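Local coordinates for tight junction protein ZO-3 (Homo sapiens, PDB 3KFV) that acts as a tight-junction scaffold of the MAGUK family, linking claudins, occludin and junctional adhesion molecules to the actin cytoskeleton, here represented by its SH3 and guanylate kinase-like domains, at residues 123-128 against 214-219; 151-156 against 270-275; 155-160 against 239-244. All coordinates share one frame; numbering follows the deposited sequence.

Interaction 1 (123-128 against 214-219)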
loop_
_atom_site.group_PDB
_atom_site.type_symbol
_atom_site.label_atom_id
_atom_site.label_comp_id
_atom_site.label_asym_id
_atom_site.label_seq_id
_atom_site.Cartn_x
_atom_site.Cartn_y
_atom_site.Cartn_z
ATOM N N SER A 123 13.675 5.722 6.659
ATOM C CA SER A 123 14.640 5.470 7.730
ATOM C C SER A 123 14.198 5.963 9.109
ATOM O O SER A 123 14.545 5.362 10.123
ATOM C CB SER A 123 16.012 6.052 7.379
ATOM O OG SER A 123 16.015 7.466 7.463
ATOM N N ALA A 124 13.435 7.049 9.155
ATOM C CA ALA A 124 12.970 7.569 10.435
ATOM C C ALA A 124 11.987 6.599 11.091
ATOM O O ALA A 124 11.922 6.489 12.320
ATOM C CB ALA A 124 12.336 8.936 10.256
ATOM N N LEU A 125 11.216 5.898 10.266
ATOM C CA LEU A 125 10.278 4.915 10.781
ATOM C C LEU A 125 10.991 3.659 11.281
ATOM O O LEU A 125 10.582 3.082 12.288
ATOM C CB LEU A 125 9.215 4.577 9.737
ATOM C CG LEU A 125 8.172 5.672 9.485
ATOM C CD1 LEU A 125 7.289 5.317 8.292
ATOM C CD2 LEU A 125 7.325 5.916 10.734
ATOM N N THR A 126 12.058 3.241 10.600
ATOM C CA THR A 126 12.822 2.080 11.056
ATOM C C THR A 126 13.360 2.311 12.457
ATOM O O THR A 126 13.429 1.391 13.265
ATOM C CB THR A 126 14.018 1.748 10.155
ATOM O OG1 THR A 126 13.636 1.835 8.780
ATOM C CG2 THR A 126 14.525 0.336 10.457
ATOM N N ARG A 127 13.753 3.547 12.739
ATOM C CA ARG A 127 14.232 3.898 14.067
ATOM C C ARG A 127 13.063 3.949 15.038
ATOM O O ARG A 127 13.051 3.241 16.047
ATOM C CB ARG A 127 14.973 5.239 14.042
ATOM C CG ARG A 127 16.354 5.169 13.401
ATOM C CD ARG A 127 17.254 4.182 14.140
ATOM N N GLN A 128 12.070 4.775 14.719
ATOM C CA GLN A 128 10.901 4.922 15.582
ATOM C C GLN A 128 10.191 3.587 15.814
ATOM O O GLN A 128 9.499 3.416 16.819
ATOM C CB GLN A 128 9.938 5.976 15.022
ATOM C CG GLN A 128 10.509 7.398 15.060
ATOM C CD GLN A 128 9.735 8.379 14.197
ATOM O OE1 GLN A 128 8.938 7.981 13.344
ATOM N NE2 GLN A 128 9.969 9.674 14.414
ATOM N N ASN A 214 2.244 0.871 4.382
ATOM C CA ASN A 214 2.746 -0.458 4.080
ATOM C C ASN A 214 3.900 -0.813 5.010
ATOM O O ASN A 214 4.018 -1.953 5.452
ATOM C CB ASN A 214 3.196 -0.552 2.627
ATOM C CG ASN A 214 2.040 -0.698 1.673
ATOM O OD1 ASN A 214 0.942 -1.085 2.068
ATOM N ND2 ASN A 214 2.277 -0.398 0.407
ATOM N N TYR A 215 4.738 0.174 5.317
ATOM C CA TYR A 215 5.942 -0.070 6.097
ATOM C C TYR A 215 5.646 -0.412 7.555
ATOM O O TYR A 215 6.252 -1.329 8.119
ATOM C CB TYR A 215 6.897 1.124 6.014
ATOM C CG TYR A 215 8.269 0.813 6.562
ATOM C CD1 TYR A 215 9.056 -0.174 5.981
ATOM C CD2 TYR A 215 8.773 1.490 7.661
ATOM C CE1 TYR A 215 10.309 -0.472 6.474
ATOM C CE2 TYR A 215 10.028 1.195 8.162
ATOM C CZ TYR A 215 10.788 0.215 7.563
ATOM O OH TYR A 215 12.031 -0.091 8.053
ATOM N N VAL A 216 4.725 0.329 8.165
ATOM C CA VAL A 216 4.315 0.038 9.537
ATOM C C VAL A 216 3.292 -1.093 9.576
ATOM O O VAL A 216 2.756 -1.413 10.630
ATOM C CB VAL A 216 3.737 1.277 10.259
ATOM C CG1 VAL A 216 4.772 2.390 10.307
ATOM C CG2 VAL A 216 2.456 1.745 9.582
ATOM N N GLN A 217 3.014 -1.679 8.416
ATOM C CA GLN A 217 2.222 -2.906 8.342
ATOM C C GLN A 217 0.726 -2.726 8.628
ATOM O O GLN A 217 0.057 -3.633 9.126
ATOM C CB GLN A 217 2.835 -3.984 9.235
ATOM C CG GLN A 217 4.267 -4.312 8.848
ATOM C CD GLN A 217 4.802 -5.540 9.550
ATOM O OE1 GLN A 217 4.959 -6.595 8.930
ATOM N NE2 GLN A 217 5.083 -5.417 10.851
ATOM N N TYR A 218 0.216 -1.544 8.301
ATOM C CA TYR A 218 -1.215 -1.300 8.272
ATOM C C TYR A 218 -1.763 -1.797 6.946
ATOM O O TYR A 218 -2.961 -2.022 6.807
ATOM C CB TYR A 218 -1.492 0.191 8.429
ATOM C CG TYR A 218 -1.592 0.627 9.868
ATOM C CD1 TYR A 218 -2.713 1.296 10.331
ATOM C CD2 TYR A 218 -0.576 0.346 10.772
ATOM C CE1 TYR A 218 -2.817 1.688 11.650
ATOM C CE2 TYR A 218 -0.667 0.738 12.099
ATOM C CZ TYR A 218 -1.792 1.409 12.533
ATOM O OH TYR A 218 -1.903 1.806 13.851
ATOM N N TYR A 219 -0.863 -1.964 5.981
ATOM C CA TYR A 219 -1.169 -2.516 4.659
ATOM C C TYR A 219 -2.550 -2.163 4.139
ATOM O O TYR A 219 -3.443 -3.015 4.109
ATOM C CB TYR A 219 -0.982 -4.036 4.640
ATOM C CG TYR A 219 0.456 -4.458 4.789
ATOM C CD1 TYR A 219 1.401 -4.141 3.814
ATOM C CD2 TYR A 219 0.876 -5.162 5.903
ATOM C CE1 TYR A 219 2.715 -4.519 3.948
ATOM C CE2 TYR A 219 2.193 -5.547 6.043
ATOM C CZ TYR A 219 3.106 -5.223 5.064
ATOM O OH TYR A 219 4.414 -5.616 5.218
#

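Interaction 2 (151-156 against 270-275)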
loop_
_atom_site.group_PDB
_atom_site.type_symbol
_atom_site.label_atom_id
_atom_site.label_comp_id
_atom_site.label_asym_id
_atom_site.label_seq_id
_atom_site.Cartn_x
_atom_site.Cartn_y
_atom_site.Cartn_z
ATOM N N LEU A 151 -7.724 5.705 -4.765
ATOM C CA LEU A 151 -6.985 6.550 -5.696
ATOM C C LEU A 151 -7.747 6.630 -7.001
ATOM O O LEU A 151 -8.474 5.705 -7.356
ATOM C CB LEU A 151 -5.596 5.975 -5.955
ATOM C CG LEU A 151 -4.721 5.752 -4.728
ATOM C CD1 LEU A 151 -3.404 5.115 -5.136
ATOM C CD2 LEU A 151 -4.487 7.063 -3.994
ATOM N N GLY A 152 -7.580 7.731 -7.723
ATOM C CA GLY A 152 -8.356 7.953 -8.927
ATOM C C GLY A 152 -9.282 9.144 -8.781
ATOM O O GLY A 152 -9.325 9.782 -7.731
ATOM N N PRO A 153 -10.043 9.446 -9.837
ATOM C CA PRO A 153 -10.817 10.687 -9.890
ATOM C C PRO A 153 -12.180 10.600 -9.208
ATOM O O PRO A 153 -13.047 11.420 -9.520
ATOM C CB PRO A 153 -11.014 10.911 -11.399
ATOM C CG PRO A 153 -10.227 9.820 -12.096
ATOM C CD PRO A 153 -10.116 8.711 -11.104
ATOM N N VAL A 154 -12.375 9.640 -8.305
ATOM C CA VAL A 154 -13.649 9.532 -7.594
ATOM C C VAL A 154 -13.472 9.191 -6.133
ATOM O O VAL A 154 -14.416 8.750 -5.478
ATOM C CB VAL A 154 -14.588 8.488 -8.218
ATOM C CG1 VAL A 154 -15.142 8.996 -9.539
ATOM C CG2 VAL A 154 -13.870 7.152 -8.388
ATOM N N ALA A 155 -12.264 9.399 -5.624
ATOM C CA ALA A 155 -11.989 9.135 -4.219
ATOM C C ALA A 155 -13.049 9.799 -3.347
ATOM O O ALA A 155 -13.603 9.175 -2.443
ATOM C CB ALA A 155 -10.599 9.625 -3.842
ATOM N N ASP A 156 -13.341 11.063 -3.633
ATOM C CA ASP A 156 -14.315 11.809 -2.841
ATOM C C ASP A 156 -15.709 11.185 -2.906
ATOM O O ASP A 156 -16.347 10.957 -1.875
ATOM C CB ASP A 156 -14.345 13.292 -3.246
ATOM C CG ASP A 156 -14.572 13.497 -4.740
ATOM O OD1 ASP A 156 -14.631 12.500 -5.493
ATOM O OD2 ASP A 156 -14.693 14.669 -5.162
ATOM N N ILE A 270 -10.072 -0.639 -10.988
ATOM C CA ILE A 270 -11.456 -0.815 -11.407
ATOM C C ILE A 270 -11.777 0.187 -12.495
ATOM O O ILE A 270 -11.590 1.386 -12.306
ATOM C CB ILE A 270 -12.440 -0.614 -10.228
ATOM C CG1 ILE A 270 -12.255 -1.712 -9.176
ATOM C CG2 ILE A 270 -13.879 -0.579 -10.728
ATOM C CD1 ILE A 270 -13.153 -1.559 -7.966
ATOM N N PRO A 271 -12.256 -0.301 -13.644
ATOM C CA PRO A 271 -12.576 0.551 -14.791
ATOM C C PRO A 271 -13.846 1.356 -14.557
ATOM O O PRO A 271 -14.896 0.778 -14.263
ATOM C CB PRO A 271 -12.824 -0.457 -15.924
ATOM C CG PRO A 271 -12.356 -1.777 -15.410
ATOM C CD PRO A 271 -12.511 -1.720 -13.930
ATOM N N LEU A 272 -13.745 2.677 -14.671
ATOM C CA LEU A 272 -14.925 3.524 -14.708
ATOM C C LEU A 272 -15.458 3.457 -16.134
ATOM O O LEU A 272 -14.851 4.006 -17.062
ATOM C CB LEU A 272 -14.572 4.964 -14.348
ATOM C CG LEU A 272 -13.980 5.255 -12.970
ATOM C CD1 LEU A 272 -13.608 6.719 -12.873
ATOM C CD2 LEU A 272 -14.944 4.873 -11.859
ATOM N N ASN A 273 -16.577 2.767 -16.316
ATOM C CA ASN A 273 -17.109 2.550 -17.654
ATOM C C ASN A 273 -18.573 2.954 -17.764
ATOM O O ASN A 273 -19.419 2.145 -18.149
ATOM C CB ASN A 273 -16.926 1.088 -18.069
ATOM N N GLY A 274 -18.867 4.204 -17.419
ATOM C CA GLY A 274 -20.230 4.701 -17.477
ATOM C C GLY A 274 -20.680 5.426 -16.224
ATOM O O GLY A 274 -19.861 5.931 -15.461
ATOM N N THR A 275 -21.992 5.476 -16.014
ATOM C CA THR A 275 -22.569 6.230 -14.906
ATOM C C THR A 275 -23.406 5.337 -13.997
ATOM O O THR A 275 -24.167 5.827 -13.155
ATOM C CB THR A 275 -23.443 7.405 -15.414
ATOM O OG1 THR A 275 -24.425 6.918 -16.342
ATOM C CG2 THR A 275 -22.584 8.460 -16.102
#

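Interaction 3 (155-160 against 239-244)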
loop_
_atom_site.group_PDB
_atom_site.type_symbol
_atom_site.label_atom_id
_atom_site.label_comp_id
_atom_site.label_asym_id
_atom_site.label_seq_id
_atom_site.Cartn_x
_atom_site.Cartn_y
_atom_site.Cartn_z
ATOM N N ALA A 155 -12.264 9.399 -5.624
ATOM C CA ALA A 155 -11.989 9.135 -4.219
ATOM C C ALA A 155 -13.049 9.799 -3.347
ATOM O O ALA A 155 -13.603 9.175 -2.443
ATOM C CB ALA A 155 -10.599 9.625 -3.842
ATOM N N ASP A 156 -13.341 11.063 -3.633
ATOM C CA ASP A 156 -14.315 11.809 -2.841
ATOM C C ASP A 156 -15.709 11.185 -2.906
ATOM O O ASP A 156 -16.347 10.957 -1.875
ATOM C CB ASP A 156 -14.345 13.292 -3.246
ATOM C CG ASP A 156 -14.572 13.497 -4.740
ATOM O OD1 ASP A 156 -14.631 12.500 -5.493
ATOM O OD2 ASP A 156 -14.693 14.669 -5.162
ATOM N N ILE A 157 -16.170 10.908 -4.118
ATOM C CA ILE A 157 -17.474 10.287 -4.324
ATOM C C ILE A 157 -17.549 8.917 -3.662
ATOM O O ILE A 157 -18.511 8.611 -2.951
ATOM C CB ILE A 157 -17.783 10.134 -5.823
ATOM C CG1 ILE A 157 -17.974 11.513 -6.463
ATOM C CG2 ILE A 157 -19.007 9.254 -6.026
ATOM C CD1 ILE A 157 -17.806 11.517 -7.969
ATOM N N ALA A 158 -16.528 8.099 -3.900
ATOM C CA ALA A 158 -16.467 6.756 -3.330
ATOM C C ALA A 158 -16.524 6.777 -1.806
ATOM O O ALA A 158 -17.260 6.008 -1.198
ATOM C CB ALA A 158 -15.216 6.038 -3.805
HETATM N N MSE A 159 -15.750 7.666 -1.193
HETATM C CA MSE A 159 -15.672 7.743 0.266
HETATM C C MSE A 159 -16.962 8.246 0.924
HETATM O O MSE A 159 -17.311 7.815 2.026
HETATM C CB MSE A 159 -14.483 8.607 0.699
HETATM C CG MSE A 159 -13.125 7.986 0.404
HETATM SE SE MSE A 159 -11.636 9.227 0.736
HETATM C CE MSE A 159 -11.668 9.221 2.680
ATOM N N GLN A 160 -17.662 9.156 0.253
ATOM C CA GLN A 160 -18.912 9.680 0.785
ATOM C C GLN A 160 -19.986 8.603 0.746
ATOM O O GLN A 160 -20.703 8.393 1.721
ATOM C CB GLN A 160 -19.370 10.918 0.009
ATOM N N TRP A 239 -22.974 13.742 -12.617
ATOM C CA TRP A 239 -24.102 12.905 -12.221
ATOM C C TRP A 239 -24.030 12.492 -10.750
ATOM O O TRP A 239 -25.047 12.485 -10.059
ATOM C CB TRP A 239 -24.186 11.694 -13.163
ATOM C CG TRP A 239 -24.938 10.484 -12.674
ATOM C CD1 TRP A 239 -24.406 9.256 -12.387
ATOM C CD2 TRP A 239 -26.353 10.366 -12.461
ATOM N NE1 TRP A 239 -25.400 8.389 -11.995
ATOM C CE2 TRP A 239 -26.603 9.045 -12.029
ATOM C CE3 TRP A 239 -27.431 11.251 -12.581
ATOM C CZ2 TRP A 239 -27.883 8.588 -11.718
ATOM C CZ3 TRP A 239 -28.710 10.791 -12.272
ATOM C CH2 TRP A 239 -28.922 9.473 -11.849
ATOM N N LEU A 240 -22.828 12.182 -10.267
ATOM C CA LEU A 240 -22.646 11.705 -8.891
ATOM C C LEU A 240 -22.167 12.782 -7.914
ATOM O O LEU A 240 -22.345 12.650 -6.704
ATOM C CB LEU A 240 -21.710 10.491 -8.853
ATOM C CG LEU A 240 -22.264 9.212 -9.498
ATOM C CD1 LEU A 240 -21.253 8.080 -9.408
ATOM C CD2 LEU A 240 -23.603 8.789 -8.885
ATOM N N ALA A 241 -21.564 13.844 -8.441
ATOM C CA ALA A 241 -21.140 14.978 -7.621
ATOM C C ALA A 241 -21.564 16.287 -8.275
ATOM O O ALA A 241 -20.717 17.110 -8.634
ATOM C CB ALA A 241 -19.637 14.957 -7.419
ATOM N N PRO A 242 -22.884 16.492 -8.410
ATOM C CA PRO A 242 -23.456 17.601 -9.179
ATOM C C PRO A 242 -22.881 18.947 -8.750
ATOM O O PRO A 242 -22.458 19.742 -9.592
ATOM C CB PRO A 242 -24.949 17.539 -8.833
ATOM C CG PRO A 242 -25.180 16.158 -8.307
ATOM C CD PRO A 242 -23.906 15.776 -7.626
ATOM N N ALA A 243 -22.856 19.189 -7.445
ATOM C CA ALA A 243 -22.428 20.478 -6.917
ATOM C C ALA A 243 -20.914 20.592 -6.759
ATOM O O ALA A 243 -20.413 21.604 -6.268
ATOM C CB ALA A 243 -23.125 20.759 -5.589
ATOM N N SER A 244 -20.182 19.561 -7.170
ATOM C CA SER A 244 -18.734 19.556 -6.978
ATOM C C SER A 244 -18.024 20.539 -7.905
ATOM O O SER A 244 -18.278 20.572 -9.112
ATOM C CB SER A 244 -18.157 18.151 -7.158
ATOM O OG SER A 244 -16.744 18.169 -7.045
#

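Interaction 1 (123-128 against 214-219)
Thr126 and Tyr215 form the polar half of this contact through a hydrogen bond between their hydroxyls, with Thr126 OG1 2.6 Å from Tyr215 OH. The threonine side chain lies roughly perpendicular to that of the tyrosine. Tyr215 can span the gap because its CG stands anti to the backbone N (chi1 -168°), which sends the long ring out from the end of its helix. The phenol suits this buried place: its ring is apolar, while its OH is also hydrogen-bonded to His10 ND1. Thr126 OG1 in turn takes a hydrogen bond from Arg25 NE, so the two hydroxyls belong to a chain of polar groups.

Apolar contacts make up the rest. Leu125 CB lies 3.7 Å from Tyr215 CD2, at the ring edge and near its plane, leucine and tyrosine passing alongside one another as each extends toward the other's backbone. Further out, Leu125 CD1 reaches Val216 CG1 at a looser 4.4 Å. Just beyond Val216 the helix closes in a Schellman motif, with Gln217 at positive phi (72°).

The contact sets helix 123-129 against the C-terminal end of helix 207-215. With His10 following strand 5-9, Arg25 in a loop, and Tyr131 edge-to-face on the Tyr215 ring, it probably lies where the SH3 and guanylate kinase-like parts meet.

Interaction 2 (151-156 against 270-275)
At the position of the P-loop in the guanylate kinase fold, between strand 148-151 and helix 155-165, Pro153 and Val154 pack against Leu272 near the end of strand 268-272. In true nucleotide kinases this loop wraps a phosphate; here the sequence from Gly152 to Ala158 keeps the opening glycine but has Ala158 where the lysine would probably fall, consistent with a scaffolding rather than a catalytic role.

The strands leading into the two segments are not neighbours in the parallel sheet. Strand 221-227 runs between them, joined through backbone hydrogen bonds of Val223 and Phe225 to Leu151 on one flank and of Phe224 and Ile226 to Ile270 on the other. The loop must therefore reach across the end of this intervening strand, and side chains alone close the gap: the nearest CA atoms, those of Val154 and Leu272, are 9.4 Å apart.

Gly152 turns the chain out of the strand with a phi of 115°, a conformation easily adopted by a residue that lacks a beta carbon. Pro153 then stiffens the bend and offers an apolar ring, which also touches Pro227 and Leu233. Val154 occupies the N-cap position of helix 155-165, but its branched side chain is apolar and serves the core, packing on Phe225 as well. Leucine suits the other side because its forked end can meet two partners at once. Leu236 and Trp279 also pack against it.

Each methyl of the fork has its own partner: Leu272 CD1 approaches Pro153 CD at 4.4 Å, and Leu272 CD2 approaches Val154 CG2 at 4.3 Å.

Interaction 3 (155-160 against 239-244)
Asp156, in the first turn of helix 155-165, faces Ser244 across the contact, but its OD2 stays 4.5 Å from Ser244 OG, so the two are joined indirectly. Arg237 lies between them, its NH1 forming a salt bridge with Asp156 OD2 and a hydrogen bond with Ser244 OG. An aspartate suits the N-terminal end of a helix, where its negative charge probably interacts favourably with the helix dipole. With chi1 at 54°, the carboxylate folds back over the backbone, and Asp156 OD1 accepts the N-H of Ile157 at 2.6 Å. This bond is bent, with an N-H...O angle of 137°, and the donor lies above the carboxylate plane.

Ile157 carries the apolar part. Its CG1 branch lies beside the backbone N and its CG2 stands anti to it (chi1 -67° for CG1), so both arms of the fork face the other segment. CD1 comes within 3.9 Å of Ala241 CB, while CG2 lies 4.1 Å from Leu240 CB, the isoleucine set nearly square to the leucine. In the guanylate kinase-like fold, this second segment belongs to the region between the fourth and fifth strands of the parallel sheet. Here helix 230-240 ends and the chain reverses in a type I turn, closed by Ser244 N to Ala241 O at 2.9 Å. The small methyl of Ala241 lets this turn come close to the helix. Trp279 of helix 278-290 also touches both Ile157 and Leu240, while the next residue of the first segment, Ala158, seats the helix on Ile150 and Leu283.

How the interactions relate
Interactions 2 and 3 are neighbours, their centres about 10 Å apart, both starting from the same part of the chain and sharing Ala155 and Asp156. They also meet through a weak hydrogen bond from Trp239 NE1 to Thr275 O. Together they pack the loop before helix 155-165 and its first turn against the end of strand 268-272 and the end of helix 230-240 with its turn. Interaction 1 lies on the other side of the chain's centre, about 29 and 32 Å from their centres, beside residues of the SH3 range, consistent with a place at the interface of the two parts. Its segments alternate with theirs in sequence, 214-219 falling between 155-160 and 239-244.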